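Side-chain contacts in F5/8 type C domain protein (PDB 4ZRX), which probably hydrolyses alpha-L-fucosidic linkages, as a putative alpha-L-fucosidase with a TIM-barrel catalytic domain and an F5/8 type C domain that may bind sugars: residues A[95-100]-A[159-164]; A[182-187]-A[199-204]; A[203-208]-A[220-225]. All blocks are in the same frame, centred on the assembly; numbering follows the deposited sequence.

Contact 1. Residues A[95-100]-A[159-164]; sequences TAKHHD and PRYNDF. With EDO (1,2-ethanediol), chain D.
Lys97 and Tyr161 reach for each other from opposite directions, and the ammonium NZ of Lys97 donates to the phenolic OH of Tyr161 at 3.1 Å. The lysine leaves the end of its strand with CG anti to the backbone N (chi1 -172°), runs on nearly straight, and bends once, at chi3 (79°), before it arrives at the helix. The phenol reaches from that helix in toward the strand. NZ approaches it obliquely, meeting it at the hydroxyl. The Phe164 ring, one turn along, offers its edge, with CE2 4.4 Å from Lys97 NZ. The buried ammonium has stronger company too: a salt bridge to Asp149 and a hydrogen bond to Gln168, which together with the phenol probably fix its position. His98, next in sequence, faces the other way, its NE2 joined almost straight (174°) to O1 of an ethanediol at 2.9 Å; His49 and Glu230 hold the same molecule, consistent with a pocket at this strand end. The C-terminal end of a barrel strand packed on a surrounding helix, as Lys97 is on helix 158-174, is characteristic of the TIM-barrel fold.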
loop_
_atom_site.group_PDB
_atom_site.type_symbol
_atom_site.label_atom_id
_atom_site.label_comp_id
_atom_site.label_asym_id
_atom_site.label_seq_id
_atom_site.Cartn_x
_atom_site.Cartn_y
_atom_site.Cartn_z
ATOM N N THR A 95 -16.135 4.481 3.577
ATOM C CA THR A 95 -16.951 4.239 2.407
ATOM C C THR A 95 -18.443 4.452 2.745
ATOM O O THR A 95 -19.208 3.500 2.971
ATOM C CB THR A 95 -16.768 2.842 1.823
ATOM O OG1 THR A 95 -17.022 1.839 2.820
ATOM C CG2 THR A 95 -15.292 2.658 1.336
ATOM N N ALA A 96 -18.863 5.704 2.719
ATOM C CA ALA A 96 -20.238 6.053 3.021
ATOM C C ALA A 96 -21.186 5.441 1.958
ATOM O O ALA A 96 -22.345 5.112 2.247
ATOM C CB ALA A 96 -20.370 7.575 3.056
ATOM N N LYS A 97 -20.696 5.336 0.712
ATOM C CA LYS A 97 -21.410 4.692 -0.356
ATOM C C LYS A 97 -20.379 4.137 -1.318
ATOM O O LYS A 97 -19.543 4.864 -1.829
ATOM C CB LYS A 97 -22.303 5.666 -1.134
ATOM C CG LYS A 97 -23.225 4.945 -2.143
ATOM C CD LYS A 97 -23.970 5.961 -3.024
ATOM C CE LYS A 97 -23.150 6.496 -4.119
ATOM N NZ LYS A 97 -23.866 7.454 -4.976
ATOM N N HIS A 98 -20.412 2.807 -1.508
ATOM C CA HIS A 98 -19.551 2.141 -2.472
ATOM C C HIS A 98 -20.318 1.948 -3.796
ATOM O O HIS A 98 -21.343 2.557 -3.985
ATOM C CB HIS A 98 -18.950 0.854 -1.864
ATOM C CG HIS A 98 -17.650 0.468 -2.471
ATOM N ND1 HIS A 98 -17.546 -0.420 -3.512
ATOM C CD2 HIS A 98 -16.386 0.883 -2.212
ATOM C CE1 HIS A 98 -16.284 -0.539 -3.871
ATOM N NE2 HIS A 98 -15.556 0.265 -3.120
ATOM N N HIS A 99 -19.730 1.221 -4.753
ATOM C CA HIS A 99 -20.278 1.173 -6.145
ATOM C C HIS A 99 -21.681 0.619 -6.207
ATOM O O HIS A 99 -22.482 1.005 -7.072
ATOM C CB HIS A 99 -19.402 0.344 -7.070
ATOM C CG HIS A 99 -17.952 0.746 -7.063
ATOM N ND1 HIS A 99 -17.540 2.058 -6.973
ATOM C CD2 HIS A 99 -16.827 0.003 -7.188
ATOM C CE1 HIS A 99 -16.214 2.102 -7.007
ATOM N NE2 HIS A 99 -15.761 0.870 -7.157
ATOM N N ASP A 100 -21.970 -0.243 -5.254
ATOM C CA ASP A 100 -23.310 -0.850 -5.086
ATOM C C ASP A 100 -24.402 0.150 -4.754
ATOM O O ASP A 100 -25.588 -0.133 -4.952
ATOM C CB ASP A 100 -23.232 -1.934 -4.015
ATOM C CG ASP A 100 -22.790 -1.409 -2.707
ATOM O OD1 ASP A 100 -23.701 -0.965 -1.996
ATOM O OD2 ASP A 100 -21.573 -1.412 -2.413
ATOM N N PRO A 159 -27.792 14.764 -15.790
ATOM C CA PRO A 159 -28.092 15.881 -14.873
ATOM C C PRO A 159 -28.841 15.470 -13.641
ATOM O O PRO A 159 -28.662 16.068 -12.582
ATOM C CB PRO A 159 -28.976 16.843 -15.731
ATOM C CG PRO A 159 -28.664 16.474 -17.135
ATOM C CD PRO A 159 -28.408 14.984 -17.119
ATOM N N ARG A 160 -29.676 14.462 -13.767
ATOM C CA ARG A 160 -30.476 13.999 -12.653
ATOM C C ARG A 160 -29.543 13.317 -11.629
ATOM O O ARG A 160 -29.626 13.543 -10.417
ATOM C CB ARG A 160 -31.488 13.000 -13.153
ATOM C CG ARG A 160 -32.563 12.730 -12.158
ATOM C CD ARG A 160 -33.823 12.194 -12.820
ATOM N NE ARG A 160 -34.843 11.927 -11.799
ATOM C CZ ARG A 160 -36.020 11.351 -12.034
ATOM N NH1 ARG A 160 -36.355 10.943 -13.252
ATOM N NH2 ARG A 160 -36.875 11.176 -11.032
ATOM N N TYR A 161 -28.652 12.500 -12.142
ATOM C CA TYR A 161 -27.669 11.867 -11.220
ATOM C C TYR A 161 -26.704 12.871 -10.615
ATOM O O TYR A 161 -26.336 12.742 -9.463
ATOM C CB TYR A 161 -26.895 10.724 -11.848
ATOM C CG TYR A 161 -25.990 10.045 -10.807
ATOM C CD1 TYR A 161 -26.496 9.142 -9.902
ATOM C CD2 TYR A 161 -24.649 10.343 -10.749
ATOM C CE1 TYR A 161 -25.684 8.536 -8.958
ATOM C CE2 TYR A 161 -23.821 9.745 -9.802
ATOM C CZ TYR A 161 -24.330 8.843 -8.931
ATOM O OH TYR A 161 -23.501 8.262 -7.991
ATOM N N ASN A 162 -26.300 13.871 -11.382
ATOM C CA ASN A 162 -25.438 14.896 -10.835
ATOM C C ASN A 162 -26.103 15.606 -9.689
ATOM O O ASN A 162 -25.494 15.808 -8.653
ATOM C CB ASN A 162 -24.970 15.849 -11.923
ATOM C CG ASN A 162 -23.888 15.230 -12.810
ATOM O OD1 ASN A 162 -23.035 14.475 -12.331
ATOM N ND2 ASN A 162 -23.867 15.603 -14.063
ATOM N N ASP A 163 -27.392 15.962 -9.832
ATOM C CA ASP A 163 -28.133 16.599 -8.726
ATOM C C ASP A 163 -28.215 15.676 -7.523
ATOM O O ASP A 163 -28.061 16.117 -6.377
ATOM C CB ASP A 163 -29.577 16.971 -9.167
ATOM C CG ASP A 163 -30.423 17.601 -8.037
ATOM O OD1 ASP A 163 -30.292 18.829 -7.810
ATOM O OD2 ASP A 163 -31.262 16.902 -7.418
ATOM N N PHE A 164 -28.523 14.420 -7.792
ATOM C CA PHE A 164 -28.670 13.365 -6.769
ATOM C C PHE A 164 -27.361 13.218 -5.974
ATOM O O PHE A 164 -27.357 13.175 -4.744
ATOM C CB PHE A 164 -29.012 12.062 -7.553
ATOM C CG PHE A 164 -29.057 10.772 -6.718
ATOM C CD1 PHE A 164 -30.214 10.364 -6.083
ATOM C CD2 PHE A 164 -27.938 9.977 -6.616
ATOM C CE1 PHE A 164 -30.233 9.151 -5.360
ATOM C CE2 PHE A 164 -27.959 8.829 -5.957
ATOM C CZ PHE A 164 -29.093 8.418 -5.290
HETATM C C1 EDO D . -11.670 1.736 -3.331
HETATM O O1 EDO D . -12.659 0.724 -3.146
HETATM C C2 EDO D . -10.362 1.049 -3.676
HETATM O O2 EDO D . -10.571 0.183 -4.803
#

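Contact 2. Residues A[182-187]-A[199-204]; sequences VWFDGA and YDWDAF. With EDO (1,2-ethanediol), chain B.
Phe184 meets Trp201 and Phe204 in an aromatic cluster, which illustrates how a strand is fastened to a helix without any polar bond between them. Among the ring pairings, Phe204 presents its edge to the face of Phe184, with centroids 6.0 Å apart and planes at 64°. Against the six-membered ring of Trp201 the Phe184 ring is merely tilted, at 45°, in neither a stack nor an edge-to-face pair, and the two side chains run alongside one another, pointing opposite ways. Trp201 also brings CZ3 to the edge of the Phe204 ring, in its plane, while Tyr199 CB stands 3.4 Å above one face of the Trp201 ring, near its rim.

The closest apolar atoms are in ordinary van der Waals contact. Phe184 CB lies 4.0 Å from Trp201 CZ3, and Phe184 CE2 is 4.1 Å from Phe204 CB; setting CG of Phe184 anti to its carbonyl carbon (chi1 -67°) turns the ring into this position.

Hydrogen bonds order each segment separately. Asp200 is the N-cap, its OD1 accepting a capping bond from Ala203 N at 3.1 Å from above the carboxylate plane. Asp185 OD1 accepts from Ala187 N, 3.1 Å away, which makes an Asx turn. The same oxygen receives both hydroxyls of an ethanediol, probably from the crystallisation liquor, and Gly186 N donates to O2 of the ethanediol at 3.0 Å; Tyr144 holds OD2 of Asp185.

The cluster lies within a beta-alpha-beta unit, strand 181-184, helix 201-211 and strand 216-219. Met217 of strand 216-219 touches both Phe184 and Trp201, and Phe165 of helix 158-174 adds a further ring against Phe184 and Phe204.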
loop_
_atom_site.group_PDB
_atom_site.type_symbol
_atom_site.label_atom_id
_atom_site.label_comp_id
_atom_site.label_asym_id
_atom_site.label_seq_id
_atom_site.Cartn_x
_atom_site.Cartn_y
_atom_site.Cartn_z
ATOM N N VAL A 182 -12.294 14.034 0.605
ATOM C CA VAL A 182 -13.420 13.494 -0.128
ATOM C C VAL A 182 -12.884 12.682 -1.284
ATOM O O VAL A 182 -12.148 13.217 -2.129
ATOM C CB VAL A 182 -14.357 14.605 -0.682
ATOM C CG1 VAL A 182 -15.502 14.010 -1.389
ATOM C CG2 VAL A 182 -14.851 15.451 0.499
ATOM N N TRP A 183 -13.148 11.365 -1.243
ATOM C CA TRP A 183 -12.550 10.438 -2.172
ATOM C C TRP A 183 -13.582 10.080 -3.228
ATOM O O TRP A 183 -14.665 9.559 -2.892
ATOM C CB TRP A 183 -12.149 9.176 -1.395
ATOM C CG TRP A 183 -10.842 8.577 -1.709
ATOM C CD1 TRP A 183 -9.646 8.954 -1.181
ATOM C CD2 TRP A 183 -10.558 7.419 -2.520
ATOM N NE1 TRP A 183 -8.648 8.167 -1.623
ATOM C CE2 TRP A 183 -9.161 7.184 -2.417
ATOM C CE3 TRP A 183 -11.299 6.639 -3.401
ATOM C CZ2 TRP A 183 -8.523 6.135 -3.099
ATOM C CZ3 TRP A 183 -10.680 5.615 -4.058
ATOM C CH2 TRP A 183 -9.310 5.335 -3.881
ATOM N N PHE A 184 -13.246 10.365 -4.488
ATOM C CA PHE A 184 -14.088 10.032 -5.632
ATOM C C PHE A 184 -13.377 9.031 -6.527
ATOM O O PHE A 184 -12.526 9.355 -7.362
ATOM C CB PHE A 184 -14.407 11.313 -6.411
ATOM C CG PHE A 184 -15.292 12.319 -5.688
ATOM C CD1 PHE A 184 -16.366 11.933 -4.907
ATOM C CD2 PHE A 184 -15.121 13.674 -5.944
ATOM C CE1 PHE A 184 -17.197 12.858 -4.331
ATOM C CE2 PHE A 184 -15.965 14.644 -5.373
ATOM C CZ PHE A 184 -17.013 14.235 -4.533
ATOM N N ASP A 185 -13.682 7.758 -6.291
ATOM C CA ASP A 185 -13.106 6.652 -7.000
ATOM C C ASP A 185 -13.388 6.769 -8.477
ATOM O O ASP A 185 -14.508 7.145 -8.869
ATOM C CB ASP A 185 -13.679 5.393 -6.425
ATOM C CG ASP A 185 -12.907 4.164 -6.756
ATOM O OD1 ASP A 185 -12.067 4.196 -7.672
ATOM O OD2 ASP A 185 -13.180 3.170 -6.032
ATOM N N GLY A 186 -12.362 6.485 -9.297
ATOM C CA GLY A 186 -12.509 6.542 -10.773
ATOM C C GLY A 186 -13.029 5.255 -11.373
ATOM O O GLY A 186 -13.375 5.196 -12.554
ATOM N N ALA A 187 -13.082 4.213 -10.560
ATOM C CA ALA A 187 -13.440 2.871 -11.043
ATOM C C ALA A 187 -14.864 2.868 -11.552
ATOM O O ALA A 187 -15.770 3.475 -10.967
ATOM C CB ALA A 187 -13.284 1.839 -9.918
ATOM N N TYR A 199 -20.177 13.221 -15.390
ATOM C CA TYR A 199 -20.176 13.817 -14.076
ATOM C C TYR A 199 -19.907 15.322 -14.111
ATOM O O TYR A 199 -19.019 15.770 -14.830
ATOM C CB TYR A 199 -19.083 13.176 -13.268
ATOM C CG TYR A 199 -19.242 11.699 -13.061
ATOM C CD1 TYR A 199 -20.087 11.221 -12.079
ATOM C CD2 TYR A 199 -18.533 10.783 -13.828
ATOM C CE1 TYR A 199 -20.227 9.863 -11.862
ATOM C CE2 TYR A 199 -18.647 9.394 -13.595
ATOM C CZ TYR A 199 -19.507 8.963 -12.575
ATOM O OH TYR A 199 -19.648 7.629 -12.322
ATOM N N ASP A 200 -20.591 16.078 -13.254
ATOM C CA ASP A 200 -20.312 17.510 -13.083
ATOM C C ASP A 200 -19.322 17.680 -11.942
ATOM O O ASP A 200 -19.640 18.148 -10.851
ATOM C CB ASP A 200 -21.605 18.292 -12.810
ATOM C CG ASP A 200 -21.420 19.800 -12.960
ATOM O OD1 ASP A 200 -20.283 20.306 -12.959
ATOM O OD2 ASP A 200 -22.461 20.474 -13.052
ATOM N N TRP A 201 -18.097 17.286 -12.226
ATOM C CA TRP A 201 -17.003 17.328 -11.249
ATOM C C TRP A 201 -16.768 18.711 -10.705
ATOM O O TRP A 201 -16.475 18.893 -9.524
ATOM C CB TRP A 201 -15.706 16.837 -11.902
ATOM C CG TRP A 201 -15.690 15.423 -12.319
ATOM C CD1 TRP A 201 -15.494 14.984 -13.555
ATOM C CD2 TRP A 201 -15.842 14.239 -11.493
ATOM N NE1 TRP A 201 -15.567 13.618 -13.614
ATOM C CE2 TRP A 201 -15.753 13.126 -12.359
ATOM C CE3 TRP A 201 -16.040 14.024 -10.150
ATOM C CZ2 TRP A 201 -15.841 11.812 -11.921
ATOM C CZ3 TRP A 201 -16.133 12.687 -9.696
ATOM C CH2 TRP A 201 -16.061 11.622 -10.585
ATOM N N ASP A 202 -16.957 19.734 -11.542
ATOM C CA ASP A 202 -16.749 21.091 -11.066
ATOM C C ASP A 202 -17.795 21.479 -10.036
ATOM O O ASP A 202 -17.446 22.044 -8.990
ATOM C CB ASP A 202 -16.666 22.089 -12.238
ATOM C CG ASP A 202 -16.333 23.482 -11.760
ATOM O OD1 ASP A 202 -15.266 23.702 -11.112
ATOM O OD2 ASP A 202 -17.169 24.347 -11.976
ATOM N N ALA A 203 -19.054 21.102 -10.255
ATOM C CA ALA A 203 -20.086 21.388 -9.265
ATOM C C ALA A 203 -19.849 20.619 -7.984
ATOM O O ALA A 203 -20.131 21.132 -6.896
ATOM C CB ALA A 203 -21.498 21.120 -9.827
ATOM N N PHE A 204 -19.333 19.391 -8.095
ATOM C CA PHE A 204 -19.023 18.613 -6.903
ATOM C C PHE A 204 -17.931 19.344 -6.155
ATOM O O PHE A 204 -17.940 19.444 -4.912
ATOM C CB PHE A 204 -18.522 17.197 -7.210
ATOM C CG PHE A 204 -19.439 16.341 -8.072
ATOM C CD1 PHE A 204 -20.766 16.695 -8.348
ATOM C CD2 PHE A 204 -18.965 15.124 -8.558
ATOM C CE1 PHE A 204 -21.567 15.886 -9.143
ATOM C CE2 PHE A 204 -19.741 14.311 -9.355
ATOM C CZ PHE A 204 -21.071 14.709 -9.668
HETATM C C1 EDO B . -8.689 4.518 -7.574
HETATM O O1 EDO B . -9.185 3.184 -7.469
HETATM C C2 EDO B . -8.448 4.861 -9.040
HETATM O O2 EDO B . -9.698 5.254 -9.628
#

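Contact 3. Residues A[203-208]-A[220-225]; sequences AFYQTI and MGDDVR
Tyr205 approaches Asp222 and Asp223 with the outer half of its ring, and the path of this side chain shows how a helix can engage a loop through atoms far from its backbone. From CB the chain departs with CG anti to the backbone N (chi1 -164°), which aims the ring away from helix 201-211 and into the loop; on the way the side chain touches Met217. The two outer ring carbons then meet different carboxylates: CE2 of Tyr205 lies 3.7 Å from Asp222 OD1, and CE1 of Tyr205 lies 3.8 Å from Asp223 OD2. Both oxygens sit on the same side of the ring plane, yet obliquely, and the carboxylates stand steeply to the ring, with planes 85° apart for Asp222 and 73° for Asp223.

The helix belongs to a beta-alpha-beta crossover of the TIM barrel, and segment 220-225 is the loop that leaves its second strand, 216-219.

Farther out, CZ of Tyr205 is again 3.7 Å from Asp222 OD1. The terminal OH of Tyr205 comes within 3.5 Å of Asp223 OD2. A water donates to Asp223 OD2 at 2.7 Å; its distance to the phenol is too short to be trusted. With a leucine in place of Tyr205, the hydroxyl and outer ring are lost, which would probably open a gap beside both carboxylates. Lys10 makes salt bridges to both aspartates, likely easing the closeness of their charges, while Tyr249 bonds Asp222 OD2 and Met217 N bonds Asp223 OD2.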
loop_
_atom_site.group_PDB
_atom_site.type_symbol
_atom_site.label_atom_id
_atom_site.label_comp_id
_atom_site.label_asym_id
_atom_site.label_seq_id
_atom_site.Cartn_x
_atom_site.Cartn_y
_atom_site.Cartn_z
ATOM N N ALA A 203 -19.054 21.102 -10.255
ATOM C CA ALA A 203 -20.086 21.388 -9.265
ATOM C C ALA A 203 -19.849 20.619 -7.984
ATOM O O ALA A 203 -20.131 21.132 -6.896
ATOM C CB ALA A 203 -21.498 21.120 -9.827
ATOM N N PHE A 204 -19.333 19.391 -8.095
ATOM C CA PHE A 204 -19.023 18.613 -6.903
ATOM C C PHE A 204 -17.931 19.344 -6.155
ATOM O O PHE A 204 -17.940 19.444 -4.912
ATOM C CB PHE A 204 -18.522 17.197 -7.210
ATOM C CG PHE A 204 -19.439 16.341 -8.072
ATOM C CD1 PHE A 204 -20.766 16.695 -8.348
ATOM C CD2 PHE A 204 -18.965 15.124 -8.558
ATOM C CE1 PHE A 204 -21.567 15.886 -9.143
ATOM C CE2 PHE A 204 -19.741 14.311 -9.355
ATOM C CZ PHE A 204 -21.071 14.709 -9.668
ATOM N N TYR A 205 -16.957 19.842 -6.896
ATOM C CA TYR A 205 -15.858 20.584 -6.244
ATOM C C TYR A 205 -16.308 21.863 -5.575
ATOM O O TYR A 205 -15.843 22.207 -4.483
ATOM C CB TYR A 205 -14.711 20.861 -7.245
ATOM C CG TYR A 205 -13.370 21.269 -6.602
ATOM C CD1 TYR A 205 -13.039 20.929 -5.288
ATOM C CD2 TYR A 205 -12.454 21.983 -7.339
ATOM C CE1 TYR A 205 -11.779 21.293 -4.741
ATOM C CE2 TYR A 205 -11.249 22.403 -6.806
ATOM C CZ TYR A 205 -10.913 22.047 -5.517
ATOM O OH TYR A 205 -9.689 22.428 -4.995
ATOM N N GLN A 206 -17.222 22.589 -6.220
ATOM C CA GLN A 206 -17.748 23.817 -5.616
ATOM C C GLN A 206 -18.494 23.536 -4.317
ATOM O O GLN A 206 -18.307 24.253 -3.333
ATOM C CB GLN A 206 -18.610 24.625 -6.608
ATOM C CG GLN A 206 -17.918 25.065 -7.909
ATOM C CD GLN A 206 -16.497 25.591 -7.736
ATOM O OE1 GLN A 206 -15.539 25.102 -8.390
ATOM N NE2 GLN A 206 -16.325 26.536 -6.818
ATOM N N THR A 207 -19.185 22.385 -4.252
ATOM C CA THR A 207 -19.865 21.986 -3.035
ATOM C C THR A 207 -18.894 21.758 -1.927
ATOM O O THR A 207 -19.091 22.215 -0.804
ATOM C CB THR A 207 -20.714 20.728 -3.301
ATOM O OG1 THR A 207 -21.651 21.004 -4.339
ATOM C CG2 THR A 207 -21.487 20.252 -2.064
ATOM N N ILE A 208 -17.835 21.006 -2.236
ATOM C CA ILE A 208 -16.827 20.702 -1.256
ATOM C C ILE A 208 -16.197 21.978 -0.710
ATOM O O ILE A 208 -16.081 22.177 0.495
ATOM C CB ILE A 208 -15.727 19.768 -1.881
ATOM C CG1 ILE A 208 -16.309 18.405 -2.205
ATOM C CG2 ILE A 208 -14.530 19.721 -0.983
ATOM C CD1 ILE A 208 -15.366 17.528 -3.084
HETATM N N MSE A 220 -10.576 11.230 -8.415
HETATM C CA MSE A 220 -11.268 12.042 -9.441
HETATM C C MSE A 220 -11.424 13.391 -8.764
HETATM O O MSE A 220 -12.470 13.758 -8.212
HETATM C CB MSE A 220 -12.611 11.439 -9.869
HETATM C CG MSE A 220 -12.526 10.123 -10.539
HETATM SE SE MSE A 220 -11.354 10.088 -12.093
HETATM C CE MSE A 220 -12.326 11.310 -13.158
ATOM N N GLY A 221 -10.300 14.081 -8.735
ATOM C CA GLY A 221 -10.126 15.343 -8.017
ATOM C C GLY A 221 -8.811 15.946 -8.501
ATOM O O GLY A 221 -8.002 15.259 -9.100
ATOM N N ASP A 222 -8.569 17.229 -8.255
ATOM C CA ASP A 222 -7.262 17.797 -8.591
ATOM C C ASP A 222 -6.415 18.103 -7.376
ATOM O O ASP A 222 -5.309 18.674 -7.531
ATOM C CB ASP A 222 -7.400 19.074 -9.464
ATOM C CG ASP A 222 -8.160 20.174 -8.809
ATOM O OD1 ASP A 222 -8.474 20.159 -7.597
ATOM O OD2 ASP A 222 -8.409 21.165 -9.611
ATOM N N ASP A 223 -6.839 17.663 -6.172
ATOM C CA ASP A 223 -6.007 17.860 -4.974
ATOM C C ASP A 223 -5.051 16.698 -4.702
ATOM O O ASP A 223 -3.939 16.954 -4.223
ATOM C CB ASP A 223 -6.829 18.135 -3.713
ATOM C CG ASP A 223 -7.495 19.483 -3.711
ATOM O OD1 ASP A 223 -6.766 20.462 -4.024
ATOM O OD2 ASP A 223 -8.688 19.528 -3.330
ATOM N N VAL A 224 -5.520 15.473 -4.916
ATOM C CA VAL A 224 -4.774 14.262 -4.530
ATOM C C VAL A 224 -4.888 13.237 -5.653
ATOM O O VAL A 224 -5.981 12.970 -6.146
ATOM C CB VAL A 224 -5.328 13.697 -3.236
ATOM C CG1 VAL A 224 -4.779 12.304 -2.868
ATOM C CG2 VAL A 224 -5.101 14.617 -2.028
ATOM N N ARG A 225 -3.737 12.676 -6.030
ATOM C CA ARG A 225 -3.593 11.791 -7.173
ATOM C C ARG A 225 -3.456 10.351 -6.670
ATOM O O ARG A 225 -2.627 10.058 -5.803
ATOM C CB ARG A 225 -2.343 12.203 -7.974
ATOM C CG ARG A 225 -1.811 11.218 -8.971
ATOM C CD ARG A 225 -0.706 11.790 -9.788
ATOM N NE ARG A 225 0.422 12.217 -8.990
ATOM C CZ ARG A 225 1.508 11.514 -8.696
ATOM N NH1 ARG A 225 1.663 10.251 -9.083
ATOM N NH2 ARG A 225 2.441 12.085 -7.971
HETATM O O HOH W 1 -9.292 22.027 -2.644
#

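How the contacts relate
All three contacts belong to the TIM-barrel domain, on one side of the chain's centre. Contact 1 closes before contact 2 opens, and contact 3 begins on the helix segment where contact 2 ends. The centres of contacts 2 and 3 lie about 6 Å apart, those of 1 and 2 about 10 Å, and those of 1 and 3 about 15 Å. Helix 201-211 serves both later contacts, and Phe184 O probably accepts from Met220 N, linking the end of strand 181-184 to the loop after strand 216-219. Asn162 OD1, on the helix of contact 1, probably accepts from Asp200 N. Neighbouring strand-helix units are thus tied together across the fold as well as along the chain.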